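Local structure of metallocarboxypeptidase (3DWC) at residues B[11-16]-B[55-60]; B[85-90]-B[284-289]; B[160-165]-B[292-297]; B[464-469]-B[477-482]. The protein probably releases amino acids one at a time from the C-terminus of peptides, with broad specificity except for proline, as a metal-dependent carboxypeptidase of the M32 family. All blocks are in the same frame, centred on the assembly; numbering follows the deposited sequence.

Contact 1. Residues B[11-16]-B[55-60]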
loop_
_atom_site.group_PDB
_atom_site.type_symbol
_atom_site.label_atom_id
_atom_site.label_comp_id
_atom_site.label_asym_id
_atom_site.label_seq_id
_atom_site.Cartn_x
_atom_site.Cartn_y
_atom_site.Cartn_z
ATOM N N ARG B 11 -14.597 -2.936 21.666
ATOM C CA ARG B 11 -15.061 -3.358 20.335
ATOM C C ARG B 11 -15.080 -2.217 19.311
ATOM O O ARG B 11 -14.688 -2.388 18.152
ATOM C CB ARG B 11 -16.470 -3.955 20.487
ATOM C CG ARG B 11 -17.011 -4.642 19.235
ATOM C CD ARG B 11 -18.559 -4.939 19.321
ATOM N NE ARG B 11 -19.345 -3.714 19.105
ATOM C CZ ARG B 11 -19.457 -3.083 17.924
ATOM N NH1 ARG B 11 -18.864 -3.557 16.821
ATOM N NH2 ARG B 11 -20.180 -1.965 17.837
ATOM N N VAL B 12 -15.570 -1.060 19.736
ATOM C CA VAL B 12 -15.542 0.127 18.905
ATOM C C VAL B 12 -14.111 0.497 18.596
ATOM O O VAL B 12 -13.793 0.794 17.464
ATOM C CB VAL B 12 -16.225 1.317 19.579
ATOM C CG1 VAL B 12 -16.021 2.590 18.777
ATOM C CG2 VAL B 12 -17.719 1.023 19.762
ATOM N N PHE B 13 -13.220 0.427 19.583
ATOM C CA PHE B 13 -11.842 0.879 19.354
ATOM C C PHE B 13 -11.027 -0.083 18.461
ATOM O O PHE B 13 -10.153 0.349 17.728
ATOM C CB PHE B 13 -11.160 1.221 20.686
ATOM C CG PHE B 13 -11.422 2.622 21.116
ATOM C CD1 PHE B 13 -12.572 2.947 21.809
ATOM C CD2 PHE B 13 -10.558 3.646 20.746
ATOM C CE1 PHE B 13 -12.836 4.251 22.194
ATOM C CE2 PHE B 13 -10.834 4.962 21.106
ATOM C CZ PHE B 13 -11.997 5.257 21.838
ATOM N N THR B 14 -11.349 -1.372 18.516
ATOM C CA THR B 14 -10.821 -2.351 17.592
ATOM C C THR B 14 -11.287 -2.044 16.171
ATOM O O THR B 14 -10.492 -2.140 15.254
ATOM C CB THR B 14 -11.199 -3.778 18.024
ATOM O OG1 THR B 14 -10.536 -4.059 19.288
ATOM C CG2 THR B 14 -10.784 -4.846 16.956
ATOM N N LYS B 15 -12.544 -1.645 15.995
ATOM C CA LYS B 15 -13.047 -1.222 14.690
ATOM C C LYS B 15 -12.209 -0.081 14.139
ATOM O O LYS B 15 -11.706 -0.170 13.012
ATOM C CB LYS B 15 -14.528 -0.834 14.807
ATOM C CG LYS B 15 -15.288 -0.852 13.549
ATOM C CD LYS B 15 -16.772 -1.129 13.757
ATOM C CE LYS B 15 -17.423 -0.133 14.733
ATOM N NZ LYS B 15 -18.912 0.104 14.483
ATOM N N LEU B 16 -12.046 0.971 14.942
ATOM C CA LEU B 16 -11.229 2.138 14.582
ATOM C C LEU B 16 -9.790 1.790 14.230
ATOM O O LEU B 16 -9.251 2.316 13.265
ATOM C CB LEU B 16 -11.234 3.174 15.723
ATOM C CG LEU B 16 -12.554 3.919 15.966
ATOM C CD1 LEU B 16 -12.474 4.729 17.268
ATOM C CD2 LEU B 16 -13.016 4.819 14.697
ATOM N N ASP B 55 -16.981 9.973 12.319
ATOM C CA ASP B 55 -18.375 9.710 12.661
ATOM C C ASP B 55 -18.513 8.587 13.686
ATOM O O ASP B 55 -19.376 8.642 14.553
ATOM C CB ASP B 55 -19.172 9.316 11.417
ATOM C CG ASP B 55 -19.341 10.450 10.440
ATOM O OD1 ASP B 55 -19.047 11.610 10.786
ATOM O OD2 ASP B 55 -19.754 10.181 9.306
ATOM N N THR B 56 -17.655 7.577 13.583
ATOM C CA THR B 56 -17.649 6.462 14.509
ATOM C C THR B 56 -17.297 6.899 15.933
ATOM O O THR B 56 -18.045 6.591 16.863
ATOM C CB THR B 56 -16.677 5.370 14.023
ATOM O OG1 THR B 56 -17.086 4.956 12.720
ATOM C CG2 THR B 56 -16.689 4.155 14.947
ATOM N N ILE B 57 -16.196 7.638 16.100
ATOM C CA ILE B 57 -15.757 8.073 17.449
ATOM C C ILE B 57 -16.603 9.207 18.024
ATOM O O ILE B 57 -16.650 9.371 19.242
ATOM C CB ILE B 57 -14.236 8.465 17.507
ATOM C CG1 ILE B 57 -13.676 8.285 18.957
ATOM C CG2 ILE B 57 -14.019 9.860 16.978
ATOM C CD1 ILE B 57 -12.166 8.580 19.141
ATOM N N THR B 58 -17.280 9.977 17.161
ATOM C CA THR B 58 -18.081 11.112 17.600
ATOM C C THR B 58 -19.575 10.826 17.682
ATOM O O THR B 58 -20.344 11.728 17.961
ATOM C CB THR B 58 -17.895 12.366 16.716
ATOM O OG1 THR B 58 -18.362 12.098 15.390
ATOM C CG2 THR B 58 -16.441 12.832 16.714
ATOM N N ALA B 59 -20.005 9.589 17.473
ATOM C CA ALA B 59 -21.428 9.296 17.625
ATOM C C ALA B 59 -21.840 9.535 19.087
ATOM O O ALA B 59 -21.037 9.345 20.010
ATOM C CB ALA B 59 -21.745 7.866 17.177
ATOM N N PRO B 60 -23.076 10.017 19.305
ATOM C CA PRO B 60 -23.559 10.189 20.668
ATOM C C PRO B 60 -23.290 9.005 21.596
ATOM O O PRO B 60 -22.868 9.222 22.730
ATOM C CB PRO B 60 -25.049 10.423 20.467
ATOM C CG PRO B 60 -25.096 11.168 19.157
ATOM C CD PRO B 60 -24.071 10.479 18.319
HETATM O O HOH W 1 -18.576 1.874 12.615
#
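Leu16 of helix 3-32 reaches across to Thr56 and Ile57, the last turn of helix 39-57. From its CB the chain runs to CG, anti to the carbonyl carbon (chi1 -70°), and there it forks so that each methyl takes a different partner. CD2 goes to Thr56, 3.7 Å from its CG2, the two side chains running antiparallel as they pass. CD1 turns to Ile57, whose side chain it meets at about a right angle, 4.1 Å from CG1; the same methyl also lies 4.1 Å above one face of the Phe13 ring, nearer the ring's rim than its centre. Leu16 is thus wedged between its own helical neighbour and the partner helix. One turn earlier, Val12 CG1 approaches the same Thr56 methyl at 4.2 Å, while Phe13 CZ comes within 4.3 Å of Ile57 CD1. Thr56 therefore offers its methyl to this apolar patch and turns OG1 the other way, where it is bonded to His52 O of its own helix. A water accepts from Lys15 NZ at 2.6 Å and makes a weak bond to Thr56 OG1; Lys15 also packs on Glu48 of the second subunit. The contact is apolar packing between the consecutive helices 3-32 and 39-57, with helix 78-95 against Phe13 and Ile57, in the N-terminal part of the largely helical M32 fold.

Contact 2. Residues B[85-90]-B[284-289]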
loop_
_atom_site.group_PDB
_atom_site.type_symbol
_atom_site.label_atom_id
_atom_site.label_comp_id
_atom_site.label_asym_id
_atom_site.label_seq_id
_atom_site.Cartn_x
_atom_site.Cartn_y
_atom_site.Cartn_z
ATOM N N ARG B 85 -9.114 5.414 30.385
ATOM C CA ARG B 85 -8.489 6.756 30.354
ATOM C C ARG B 85 -8.017 7.145 28.940
ATOM O O ARG B 85 -8.231 8.264 28.490
ATOM C CB ARG B 85 -7.290 6.813 31.309
ATOM C CG ARG B 85 -6.680 8.197 31.498
ATOM C CD ARG B 85 -5.378 8.116 32.298
ATOM N NE ARG B 85 -4.384 7.306 31.597
ATOM C CZ ARG B 85 -3.493 6.498 32.170
ATOM N NH1 ARG B 85 -3.438 6.350 33.477
ATOM N NH2 ARG B 85 -2.654 5.820 31.402
ATOM N N GLU B 86 -7.365 6.214 28.248
ATOM C CA GLU B 86 -6.843 6.525 26.934
ATOM C C GLU B 86 -7.976 6.649 25.912
ATOM O O GLU B 86 -7.882 7.457 24.995
ATOM C CB GLU B 86 -5.772 5.531 26.528
ATOM C CG GLU B 86 -4.588 5.565 27.439
ATOM C CD GLU B 86 -3.979 6.961 27.615
ATOM O OE1 GLU B 86 -3.832 7.676 26.613
ATOM O OE2 GLU B 86 -3.617 7.312 28.755
ATOM N N MET B 87 -9.054 5.879 26.094
ATOM C CA MET B 87 -10.245 6.012 25.259
ATOM C C MET B 87 -10.879 7.391 25.366
ATOM O O MET B 87 -11.235 7.980 24.364
ATOM C CB MET B 87 -11.314 4.978 25.668
ATOM C CG MET B 87 -11.000 3.546 25.317
ATOM S SD MET B 87 -12.199 2.425 26.043
ATOM C CE MET B 87 -11.847 0.927 25.077
ATOM N N ARG B 88 -11.095 7.873 26.594
ATOM C CA ARG B 88 -11.618 9.232 26.801
ATOM C C ARG B 88 -10.752 10.276 26.132
ATOM O O ARG B 88 -11.268 11.196 25.501
ATOM C CB ARG B 88 -11.726 9.584 28.286
ATOM C CG ARG B 88 -12.038 11.050 28.531
ATOM C CD ARG B 88 -12.390 11.346 29.982
ATOM N NE ARG B 88 -13.784 11.022 30.269
ATOM C CZ ARG B 88 -14.792 11.863 30.084
ATOM N NH1 ARG B 88 -16.019 11.478 30.396
ATOM N NH2 ARG B 88 -14.587 13.083 29.582
ATOM N N ARG B 89 -9.435 10.141 26.291
ATOM C CA ARG B 89 -8.495 11.046 25.652
ATOM C C ARG B 89 -8.644 11.080 24.115
ATOM O O ARG B 89 -8.706 12.165 23.541
ATOM C CB ARG B 89 -7.063 10.665 26.020
ATOM C CG ARG B 89 -6.049 11.457 25.248
ATOM C CD ARG B 89 -4.616 11.158 25.662
ATOM N NE ARG B 89 -3.690 11.778 24.692
ATOM C CZ ARG B 89 -3.446 13.100 24.606
ATOM N NH1 ARG B 89 -4.051 13.987 25.409
ATOM N NH2 ARG B 89 -2.611 13.536 23.693
ATOM N N ALA B 90 -8.657 9.907 23.464
ATOM C CA ALA B 90 -8.867 9.846 22.006
ATOM C C ALA B 90 -10.221 10.448 21.642
ATOM O O ALA B 90 -10.316 11.147 20.667
ATOM C CB ALA B 90 -8.780 8.411 21.469
ATOM N N GLU B 284 -3.552 -5.003 22.079
ATOM C CA GLU B 284 -2.906 -4.582 20.818
ATOM C C GLU B 284 -3.729 -3.626 19.930
ATOM O O GLU B 284 -3.166 -2.699 19.340
ATOM C CB GLU B 284 -2.462 -5.821 20.021
ATOM C CG GLU B 284 -1.271 -6.534 20.647
ATOM C CD GLU B 284 -1.640 -7.555 21.704
ATOM O OE1 GLU B 284 -0.709 -8.048 22.353
ATOM O OE2 GLU B 284 -2.832 -7.871 21.911
ATOM N N THR B 285 -5.040 -3.804 19.890
ATOM C CA THR B 285 -5.927 -2.969 19.036
ATOM C C THR B 285 -6.562 -1.773 19.795
ATOM O O THR B 285 -7.459 -1.102 19.277
ATOM C CB THR B 285 -7.070 -3.826 18.503
ATOM O OG1 THR B 285 -7.939 -4.183 19.593
ATOM C CG2 THR B 285 -6.522 -5.108 17.835
ATOM N N GLN B 286 -6.047 -1.494 20.997
ATOM C CA GLN B 286 -6.576 -0.485 21.903
ATOM C C GLN B 286 -5.651 0.708 22.107
ATOM O O GLN B 286 -4.417 0.587 21.974
ATOM C CB GLN B 286 -6.791 -1.137 23.277
ATOM C CG GLN B 286 -7.793 -2.297 23.262
ATOM C CD GLN B 286 -9.181 -1.851 22.896
ATOM O OE1 GLN B 286 -9.733 -0.946 23.530
ATOM N NE2 GLN B 286 -9.775 -2.499 21.870
ATOM N N PRO B 287 -6.226 1.836 22.549
ATOM C CA PRO B 287 -5.459 3.044 22.647
ATOM C C PRO B 287 -4.430 3.074 23.804
ATOM O O PRO B 287 -3.545 3.916 23.787
ATOM C CB PRO B 287 -6.542 4.118 22.760
ATOM C CG PRO B 287 -7.637 3.458 23.450
ATOM C CD PRO B 287 -7.619 2.047 22.989
ATOM N N VAL B 288 -4.517 2.152 24.771
ATOM C CA VAL B 288 -3.464 2.021 25.792
ATOM C C VAL B 288 -2.176 1.384 25.216
ATOM O O VAL B 288 -1.084 1.594 25.730
ATOM C CB VAL B 288 -3.949 1.202 26.976
ATOM C CG1 VAL B 288 -4.054 -0.279 26.619
ATOM C CG2 VAL B 288 -3.023 1.465 28.225
ATOM N N CYS B 289 -2.321 0.597 24.147
ATOM C CA CYS B 289 -1.177 0.019 23.480
ATOM C C CYS B 289 -0.765 0.952 22.381
ATOM O O CYS B 289 -0.938 0.638 21.218
ATOM C CB CYS B 289 -1.494 -1.351 22.931
ATOM S SG CYS B 289 -0.112 -2.067 22.065
HETATM O O HOH W 2 -3.024 6.532 23.848
#
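Met87 and Glu86 both set CG anti to the carbonyl carbon (chi1 -71° and -62°), but beyond it their chains part. Met87 stays extended and carries its CG against Pro287 CG at 3.8 Å and its terminal CE to 3.2 Å from Gln286 OE1. Glu86 bends at chi2 (-54°): its CB and CG lie over the Pro287-Val288 peptide, CB 3.9 Å from Pro287 O, while the carboxylate leads away from the loop. Arg85 holds that carboxylate side-on, NE and NH2 both donating to OE2, with NE at 2.9 Å; the oxygen is met on its anti side and lies in the guanidinium plane. Glu86 OE1 pairs instead with Arg292, so the buried acid is flanked by two arginines and is probably ionised. A water lies 3.1 Å from Glu86 OE1 and 2.7 Å from Pro287 O. Pro287 is the second residue of a type I turn, Gln286 to Cys289, closed by Cys289 N to Gln286 O. Asn83, one turn back on helix 78-95, bonds Gln286 OE1 through ND2 and Val288 N through OD1. The turn belongs to the loop between helices 259-276 and 294-309, and rests on helix 78-95 with helix 3-32 beside it, where Met87 meets Leu9 and Phe13.

Contact 3. Residues B[160-165]-B[292-297]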
loop_
_atom_site.group_PDB
_atom_site.type_symbol
_atom_site.label_atom_id
_atom_site.label_comp_id
_atom_site.label_asym_id
_atom_site.label_seq_id
_atom_site.Cartn_x
_atom_site.Cartn_y
_atom_site.Cartn_z
ATOM N N ASP B 160 -0.491 19.590 24.753
ATOM C CA ASP B 160 -1.125 18.370 25.220
ATOM C C ASP B 160 -1.516 17.409 24.099
ATOM O O ASP B 160 -1.599 16.227 24.353
ATOM C CB ASP B 160 -2.370 18.718 26.049
ATOM C CG ASP B 160 -2.981 17.500 26.752
ATOM O OD1 ASP B 160 -2.418 17.030 27.768
ATOM O OD2 ASP B 160 -4.035 17.013 26.281
ATOM N N ILE B 161 -1.751 17.907 22.886
ATOM C CA ILE B 161 -2.058 17.042 21.752
ATOM C C ILE B 161 -0.926 16.022 21.545
ATOM O O ILE B 161 -1.165 14.808 21.338
ATOM C CB ILE B 161 -2.281 17.866 20.427
ATOM C CG1 ILE B 161 -3.454 18.818 20.554
ATOM C CG2 ILE B 161 -2.521 16.942 19.218
ATOM C CD1 ILE B 161 -3.572 19.834 19.356
ATOM N N TYR B 162 0.299 16.520 21.657
ATOM C CA TYR B 162 1.489 15.775 21.350
ATOM C C TYR B 162 2.180 15.225 22.593
ATOM O O TYR B 162 2.893 14.231 22.517
ATOM C CB TYR B 162 2.450 16.701 20.641
ATOM C CG TYR B 162 1.828 17.394 19.492
ATOM C CD1 TYR B 162 1.462 16.690 18.341
ATOM C CD2 TYR B 162 1.593 18.765 19.528
ATOM C CE1 TYR B 162 0.874 17.349 17.278
ATOM C CE2 TYR B 162 1.000 19.420 18.463
ATOM C CZ TYR B 162 0.647 18.718 17.361
ATOM O OH TYR B 162 0.066 19.400 16.327
ATOM N N GLU B 163 1.982 15.889 23.721
ATOM C CA GLU B 163 2.706 15.583 24.951
ATOM C C GLU B 163 1.726 15.544 26.120
ATOM O O GLU B 163 1.671 16.471 26.910
ATOM C CB GLU B 163 3.823 16.628 25.167
ATOM C CG GLU B 163 4.947 16.148 26.068
ATOM C CD GLU B 163 5.678 14.921 25.522
ATOM O OE1 GLU B 163 6.006 14.930 24.335
ATOM O OE2 GLU B 163 5.919 13.939 26.284
ATOM N N PRO B 164 0.934 14.468 26.220
ATOM C CA PRO B 164 -0.133 14.370 27.198
ATOM C C PRO B 164 0.342 14.750 28.601
ATOM O O PRO B 164 1.319 14.182 29.092
ATOM C CB PRO B 164 -0.526 12.877 27.165
ATOM C CG PRO B 164 -0.043 12.349 25.888
ATOM C CD PRO B 164 1.025 13.271 25.360
ATOM N N GLY B 165 -0.334 15.703 29.240
ATOM C CA GLY B 165 -0.079 16.002 30.637
ATOM C C GLY B 165 1.059 16.971 30.885
ATOM O O GLY B 165 1.325 17.305 32.028
ATOM N N ARG B 292 3.606 6.652 24.213
ATOM C CA ARG B 292 3.078 7.498 25.268
ATOM C C ARG B 292 3.009 8.958 24.824
ATOM O O ARG B 292 2.062 9.650 25.139
ATOM C CB ARG B 292 3.902 7.317 26.559
ATOM C CG ARG B 292 3.632 8.326 27.665
ATOM C CD ARG B 292 2.316 8.067 28.357
ATOM N NE ARG B 292 1.204 8.601 27.586
ATOM C CZ ARG B 292 -0.074 8.427 27.931
ATOM N NH1 ARG B 292 -0.388 7.773 29.043
ATOM N NH2 ARG B 292 -1.023 8.913 27.164
ATOM N N SER B 293 4.013 9.424 24.092
ATOM C CA SER B 293 4.036 10.812 23.635
ATOM C C SER B 293 5.071 10.973 22.541
ATOM O O SER B 293 5.889 10.056 22.297
ATOM C CB SER B 293 4.340 11.778 24.801
ATOM O OG SER B 293 5.726 11.820 25.079
ATOM N N LEU B 294 5.074 12.148 21.901
ATOM C CA LEU B 294 6.056 12.407 20.865
ATOM C C LEU B 294 7.416 12.604 21.465
ATOM O O LEU B 294 8.411 12.256 20.843
ATOM C CB LEU B 294 5.706 13.612 19.999
ATOM C CG LEU B 294 4.972 13.359 18.686
ATOM C CD1 LEU B 294 3.748 12.414 18.826
ATOM C CD2 LEU B 294 4.501 14.709 18.100
ATOM N N GLY B 295 7.475 13.141 22.686
ATOM C CA GLY B 295 8.736 13.264 23.397
ATOM C C GLY B 295 9.266 11.886 23.805
ATOM O O GLY B 295 10.465 11.602 23.698
ATOM N N VAL B 296 8.393 11.019 24.282
ATOM C CA VAL B 296 8.838 9.652 24.528
ATOM C C VAL B 296 9.257 8.956 23.227
ATOM O O VAL B 296 10.309 8.342 23.201
ATOM C CB VAL B 296 7.827 8.828 25.377
ATOM C CG1 VAL B 296 8.317 7.373 25.540
ATOM C CG2 VAL B 296 7.597 9.525 26.704
ATOM N N HIS B 297 8.550 9.187 22.122
ATOM C CA HIS B 297 8.905 8.560 20.834
ATOM C C HIS B 297 10.264 9.054 20.326
ATOM O O HIS B 297 11.161 8.249 19.998
ATOM C CB HIS B 297 7.809 8.826 19.802
ATOM C CG HIS B 297 7.467 7.634 18.982
ATOM N ND1 HIS B 297 8.428 6.844 18.395
ATOM C CD2 HIS B 297 6.283 7.020 18.763
ATOM C CE1 HIS B 297 7.842 5.842 17.765
ATOM N NE2 HIS B 297 6.536 5.924 17.977
#
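Glu163 points its carboxylate at the start of helix 294-309, where Ser293 is the N-cap. Its CG stands anti to the backbone N (chi1 -158°) and the chain then bends at chi2, delivering both oxygens to the helix end. OE1 accepts from Gly295 N at 2.8 Å through its syn lone pair. OE2 accepts from Ser293 OG; the modelled 2.4 Å is very short and its exact length doubtful. Ser293 OG in turn accepts from Val296 N at 2.9 Å, the capping bond proper, in a nearly straight line (172°). Carboxylate and serine thus share the N-H groups of the first turn, which lack helical acceptors, and the helix dipole would be expected to favour the negative charge. A backbone bond also crosses, Leu294 N to Tyr162 O at 3.1 Å, almost linear (175°). On that side the Tyr162 and Leu294 side chains run parallel, Leu294 CD2 3.6 Å from Tyr162 CD1. Pro164 and Arg292 instead pass each other antiparallel, Pro164 CG 3.8 Å from Arg292 NH2; NH1 of that guanidinium bonds Leu473 O. The contact joins the end of helix 154-162 to the start of helix 294-309, which carries the cobalt ligand Glu298. Helix 421-441 lies against both sides through Thr422, and Thr475 of helix 475-483 packs on Arg292 and Val296.

Contact 4. Residues B[464-469]-B[477-482]; sequences EKIWQH and ELLRQA. With SO4 (sulfate ion), chain S.
Lys465 lies along Ala482 and puts its ammonium on that residue's own carbonyl oxygen, NZ donating to Ala482 O at 2.7 Å, with the donor tilted 20° from the carbonyl plane. The setting is two consecutive helices joined by a short loop, helix 456-467 and helix 475-483, and a wider pi-type turn marks 464-467. The lysine chain is extended as far as CE and bends only at chi4 (-58°), which swings NZ onto the carbonyl; Glu440 of helix 421-441 forms a salt bridge with the same nitrogen. At the base of the side chain the backbones come close, and Lys465 CB lies 3.7 Å from Ala482 CB. Ile466 sends CD1 into the groove between Ala482 CB and Leu478 CG, crossing the leucine at about a right angle. Leu478 CD1 touches both Lys465 O and His469 CB, each at 3.7 Å. The His469 ring has Gln468 CG over its centre on one face, while the Gln481 amide approaches obliquely, the two planes 66° apart. A water joins the helices, donating to Lys465 O and Leu478 O and accepting from Gln481 NE2. Outside the interface, Arg480 binds a sulfate, probably from the crystallisation liquor, also held by Thr486 N: NH2 donates to its O2 at 3.1 Å.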
loop_
_atom_site.group_PDB
_atom_site.type_symbol
_atom_site.label_atom_id
_atom_site.label_comp_id
_atom_site.label_asym_id
_atom_site.label_seq_id
_atom_site.Cartn_x
_atom_site.Cartn_y
_atom_site.Cartn_z
ATOM N N GLU B 464 11.964 -3.099 28.570
ATOM C CA GLU B 464 11.439 -3.201 29.908
ATOM C C GLU B 464 10.960 -1.851 30.415
ATOM O O GLU B 464 9.897 -1.755 31.005
ATOM C CB GLU B 464 12.477 -3.819 30.909
ATOM C CG GLU B 464 12.431 -3.161 32.358
ATOM C CD GLU B 464 13.672 -3.454 33.208
ATOM O OE1 GLU B 464 14.015 -4.671 33.314
ATOM O OE2 GLU B 464 14.285 -2.490 33.805
ATOM N N LYS B 465 11.787 -0.837 30.261
ATOM C CA LYS B 465 11.513 0.455 30.880
ATOM C C LYS B 465 10.450 1.271 30.180
ATOM O O LYS B 465 9.703 2.008 30.832
ATOM C CB LYS B 465 12.793 1.309 31.007
ATOM C CG LYS B 465 13.749 0.772 32.031
ATOM C CD LYS B 465 15.124 1.498 31.990
ATOM C CE LYS B 465 16.036 0.919 33.060
ATOM N NZ LYS B 465 15.453 1.019 34.470
ATOM N N ILE B 466 10.393 1.151 28.865
ATOM C CA ILE B 466 9.563 2.005 28.079
ATOM C C ILE B 466 8.613 1.214 27.195
ATOM O O ILE B 466 7.395 1.355 27.328
ATOM C CB ILE B 466 10.377 2.974 27.188
ATOM C CG1 ILE B 466 11.347 3.812 28.043
ATOM C CG2 ILE B 466 9.414 3.839 26.377
ATOM C CD1 ILE B 466 10.654 4.695 29.108
ATOM N N TRP B 467 9.152 0.415 26.276
ATOM C CA TRP B 467 8.320 -0.072 25.162
ATOM C C TRP B 467 7.158 -0.914 25.635
ATOM O O TRP B 467 6.064 -0.756 25.150
ATOM C CB TRP B 467 9.109 -0.774 24.041
ATOM C CG TRP B 467 10.350 -0.101 23.563
ATOM C CD1 TRP B 467 10.620 1.227 23.572
ATOM C CD2 TRP B 467 11.465 -0.732 22.942
ATOM N NE1 TRP B 467 11.858 1.468 23.008
ATOM C CE2 TRP B 467 12.403 0.265 22.639
ATOM C CE3 TRP B 467 11.784 -2.063 22.653
ATOM C CZ2 TRP B 467 13.625 -0.021 22.047
ATOM C CZ3 TRP B 467 13.027 -2.348 22.095
ATOM C CH2 TRP B 467 13.921 -1.340 21.807
ATOM N N GLN B 468 7.341 -1.770 26.631
ATOM C CA GLN B 468 6.249 -2.689 27.019
ATOM C C GLN B 468 5.054 -2.017 27.696
ATOM O O GLN B 468 4.000 -2.613 27.770
ATOM C CB GLN B 468 6.738 -3.778 27.968
ATOM C CG GLN B 468 7.100 -3.244 29.371
ATOM C CD GLN B 468 7.329 -4.381 30.340
ATOM O OE1 GLN B 468 6.690 -5.403 30.196
ATOM N NE2 GLN B 468 8.203 -4.198 31.342
ATOM N N HIS B 469 5.236 -0.787 28.180
ATOM C CA HIS B 469 4.188 -0.076 28.906
ATOM C C HIS B 469 3.200 0.729 28.009
ATOM O O HIS B 469 2.085 1.061 28.443
ATOM C CB HIS B 469 4.856 0.824 29.948
ATOM C CG HIS B 469 5.692 0.059 30.936
ATOM N ND1 HIS B 469 5.143 -0.849 31.814
ATOM C CD2 HIS B 469 7.027 0.056 31.173
ATOM C CE1 HIS B 469 6.108 -1.369 32.560
ATOM N NE2 HIS B 469 7.263 -0.855 32.170
ATOM N N GLU B 477 4.760 8.969 35.516
ATOM C CA GLU B 477 4.795 7.664 36.203
ATOM C C GLU B 477 5.796 6.777 35.470
ATOM O O GLU B 477 6.601 6.063 36.070
ATOM C CB GLU B 477 3.397 6.981 36.171
ATOM C CG GLU B 477 2.372 7.433 37.249
ATOM C CD GLU B 477 0.891 7.016 36.961
ATOM O OE1 GLU B 477 0.550 6.576 35.820
ATOM O OE2 GLU B 477 0.058 7.136 37.903
ATOM N N LEU B 478 5.704 6.808 34.155
ATOM C CA LEU B 478 6.556 5.986 33.290
ATOM C C LEU B 478 8.070 6.282 33.499
ATOM O O LEU B 478 8.887 5.361 33.754
ATOM C CB LEU B 478 6.142 6.239 31.817
ATOM C CG LEU B 478 6.936 5.507 30.759
ATOM C CD1 LEU B 478 6.635 4.004 30.736
ATOM C CD2 LEU B 478 6.700 6.135 29.400
ATOM N N LEU B 479 8.429 7.569 33.396
ATOM C CA LEU B 479 9.826 8.006 33.618
ATOM C C LEU B 479 10.344 7.762 35.039
ATOM O O LEU B 479 11.517 7.382 35.235
ATOM C CB LEU B 479 9.987 9.467 33.198
ATOM C CG LEU B 479 9.840 9.702 31.697
ATOM C CD1 LEU B 479 10.227 11.127 31.335
ATOM C CD2 LEU B 479 10.696 8.706 30.875
ATOM N N ARG B 480 9.482 7.958 36.038
ATOM C CA ARG B 480 9.800 7.634 37.413
ATOM C C ARG B 480 10.078 6.152 37.593
ATOM O O ARG B 480 11.045 5.741 38.246
ATOM C CB ARG B 480 8.641 8.016 38.361
ATOM C CG ARG B 480 8.869 9.225 39.209
ATOM C CD ARG B 480 7.873 9.315 40.376
ATOM N NE ARG B 480 6.575 9.827 39.934
ATOM C CZ ARG B 480 6.199 11.110 39.964
ATOM N NH1 ARG B 480 4.996 11.450 39.514
ATOM N NH2 ARG B 480 7.000 12.061 40.450
ATOM N N GLN B 481 9.210 5.327 37.037
ATOM C CA GLN B 481 9.401 3.883 37.178
ATOM C C GLN B 481 10.672 3.432 36.445
ATOM O O GLN B 481 11.421 2.594 36.934
ATOM C CB GLN B 481 8.197 3.147 36.611
ATOM C CG GLN B 481 8.029 1.762 37.189
ATOM C CD GLN B 481 6.834 1.041 36.590
ATOM O OE1 GLN B 481 5.774 0.977 37.200
ATOM N NE2 GLN B 481 6.980 0.572 35.345
ATOM N N ALA B 482 10.920 4.038 35.297
ATOM C CA ALA B 482 11.995 3.653 34.413
ATOM C C ALA B 482 13.351 4.149 34.869
ATOM O O ALA B 482 14.355 3.490 34.638
ATOM C CB ALA B 482 11.734 4.195 32.979
HETATM S S SO4 S . 10.174 13.343 40.842
HETATM O O1 SO4 S . 8.837 13.952 40.843
HETATM O O2 SO4 S . 10.095 11.894 40.674
HETATM O O3 SO4 S . 10.961 14.009 39.804
HETATM O O4 SO4 S . 10.836 13.552 42.131
HETATM O O HOH W 3 8.946 2.087 33.465
#

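Overall arrangement
Contacts 1, 2 and 3 form a chain across the helical fold, and contact 4 extends it. Contact 1 closes before the others open; its centre is 12 Å from that of contact 2, and they meet where Phe13 packs on Met87 and Thr14 OG1 probably hydrogen-bonds Thr285 OG1. Contacts 2 and 3 (14 Å) meet at the loop and start of helix 294-309, tied by two salt bridges, one of them Arg89 to Asp160; their segments alternate along the sequence, interlocking helix 78-95 with the middle of the chain. Contact 4 follows contact 3 (14 Å), touching it through Val296 and Ile466. Contacts 1 and 4 are 29 Å apart. Contact 3 comes closest to the metal, Leu294 about 8 Å from cobalt.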